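PDB 3IC7: putative transcriptional regulator from Bacteroides thetaiotaomicron, which probably binds DNA through a winged helix-turn-helix domain of the GntR family and so acts as a transcription factor. Local coordinates for residues Y29-R34 / S77-L82. Numbering follows the deposited sequence.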
# COMPACT_ATOMS: atom_id res chain seq x y z
N TYR A 29 -13.84 -6.08 13.04
CA TYR A 29 -12.56 -5.46 13.36
C TYR A 29 -12.82 -4.05 13.81
O TYR A 29 -13.42 -3.26 13.08
CB TYR A 29 -11.63 -5.42 12.15
CG TYR A 29 -11.28 -6.80 11.67
CD1 TYR A 29 -10.97 -7.83 12.58
CD2 TYR A 29 -11.27 -7.09 10.31
CE1 TYR A 29 -10.67 -9.12 12.12
CE2 TYR A 29 -10.96 -8.37 9.85
CZ TYR A 29 -10.67 -9.37 10.75
OH TYR A 29 -10.37 -10.62 10.25
N GLU A 30 -12.35 -3.75 15.02
CA GLU A 30 -12.52 -2.45 15.66
C GLU A 30 -11.53 -1.38 15.15
O GLU A 30 -10.43 -1.69 14.70
CB GLU A 30 -12.39 -2.67 17.16
CG GLU A 30 -12.83 -4.07 17.51
CD GLU A 30 -12.50 -4.49 18.94
OE1 GLU A 30 -12.69 -5.70 19.23
OE2 GLU A 30 -12.06 -3.63 19.76
N GLU A 31 -11.92 -0.11 15.19
CA GLU A 31 -10.98 0.93 14.78
C GLU A 31 -9.97 1.02 15.88
O GLU A 31 -10.32 0.94 17.06
CB GLU A 31 -11.70 2.24 14.64
CG GLU A 31 -13.16 2.05 14.42
CD GLU A 31 -13.63 2.65 13.14
OE1 GLU A 31 -13.61 3.90 13.02
OE2 GLU A 31 -14.03 1.87 12.25
N GLU A 32 -8.70 1.16 15.50
CA GLU A 32 -7.58 1.13 16.47
C GLU A 32 -7.41 -0.25 17.05
O GLU A 32 -6.94 -0.43 18.17
CB GLU A 32 -7.78 2.15 17.59
CG GLU A 32 -7.73 3.57 17.06
CD GLU A 32 -6.73 3.75 15.92
OE1 GLU A 32 -5.53 3.47 16.11
OE2 GLU A 32 -7.14 4.18 14.82
N GLY A 33 -7.83 -1.21 16.26
CA GLY A 33 -7.71 -2.60 16.59
C GLY A 33 -7.28 -3.37 15.36
O GLY A 33 -7.33 -2.88 14.21
N ARG A 34 -6.84 -4.61 15.59
CA ARG A 34 -5.92 -5.27 14.67
C ARG A 34 -6.68 -6.11 13.65
O ARG A 34 -7.67 -6.76 13.97
CB ARG A 34 -4.94 -6.15 15.45
CG ARG A 34 -3.70 -6.54 14.66
CD ARG A 34 -2.47 -5.78 15.15
NE ARG A 34 -1.73 -6.53 16.16
CZ ARG A 34 -2.19 -6.79 17.38
NH1 ARG A 34 -3.39 -6.36 17.75
NH2 ARG A 34 -1.44 -7.49 18.23
N SER A 77 -8.31 4.74 12.85
CA SER A 77 -9.32 5.43 13.66
C SER A 77 -10.20 6.34 12.80
O SER A 77 -9.78 7.44 12.41
CB SER A 77 -8.69 6.25 14.77
OG SER A 77 -8.04 7.38 14.24
N GLY A 78 -11.43 5.87 12.55
CA GLY A 78 -12.42 6.50 11.69
C GLY A 78 -12.61 5.76 10.37
O GLY A 78 -12.83 6.39 9.32
N ALA A 79 -12.54 4.43 10.40
CA ALA A 79 -12.51 3.62 9.17
C ALA A 79 -13.90 3.35 8.60
O ALA A 79 -14.13 3.55 7.40
CB ALA A 79 -11.76 2.32 9.39
N LYS A 80 -14.82 2.91 9.49
CA LYS A 80 -16.21 2.52 9.15
C LYS A 80 -16.96 3.57 8.34
O LYS A 80 -18.08 3.31 7.91
CB LYS A 80 -17.06 2.18 10.42
CG LYS A 80 -16.89 0.74 11.04
CD LYS A 80 -17.60 0.58 12.42
CE LYS A 80 -17.14 -0.68 13.23
NZ LYS A 80 -15.66 -0.84 13.35
N MSE A 81 -16.37 4.74 8.14
CA MSE A 81 -17.13 5.86 7.58
C MSE A 81 -16.60 6.38 6.27
O MSE A 81 -17.36 6.85 5.41
CB MSE A 81 -17.14 7.02 8.57
CG MSE A 81 -18.44 7.16 9.33
SE MSE A 81 -18.89 9.04 9.65
CE MSE A 81 -17.09 9.84 9.67
N LEU A 82 -15.29 6.32 6.12
CA LEU A 82 -14.75 6.70 4.85
C LEU A 82 -15.21 5.67 3.82
O LEU A 82 -15.56 6.03 2.71
CB LEU A 82 -13.22 6.83 4.91
CG LEU A 82 -12.28 5.68 5.24
CD1 LEU A 82 -11.02 5.89 4.44
CD2 LEU A 82 -11.98 5.65 6.72
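At the start of helix 79-88, which follows the wing hairpin of the GntR-type winged helix domain, the carboxylate of Glu31 meets the backbone N-H groups of Gly78, Ala79 and Lys80. Glu31 OE1 accepts two of them, from Ala79 N at 2.9 Å and from Gly78 N at 3.0 Å. Both donors come from the same face of the carboxylate, more than 40° out of its plane. Glu31 OE2 turns its syn lone pair to Lys80 N, 3.1 Å away, in a straighter bond (N-H...O angle 156°). The bend of the Glu31 chain at chi2 (-121°) helps lay the acid across the three amides, with both oxygens engaged. Amides at the start of a helix have no preceding turn to supply their acceptors, and a negative charge here would probably also suit the positive end of the helix dipole.

Lysine fits position 80 because its long chain can run on past the acid and turn in at the end: its methylenes pass Glu31 OE2, and the bend at chi4 brings Lys80 NZ into a salt bridge with Glu31 OE2 at 3.3 Å, weak as a hydrogen bond. Lys80 NZ also makes a weak hydrogen bond, 3.3 Å long, to Tyr29 O. Gly78 suits its place because at its backbone angles a CB would be jammed against the preceding carbonyl. Replacing Glu31 by an alanine would probably leave these three amides without their shared acceptor and Lys80 without its counter-charge.

Residues Glu30 to Gly33 form a type II beta turn leading from helix 15-25 towards strand 34-35. Glu32 hydrogen-bonds Tyr66 through OE1, while backbone hydrogen bonds of Glu32 and Gly33 with Val75 tie the turn to strand 72-75. Lys80 lies against Leu25 at the end of helix 15-25, so this surface contact joins the loop after that helix to the beginning of helix 79-88.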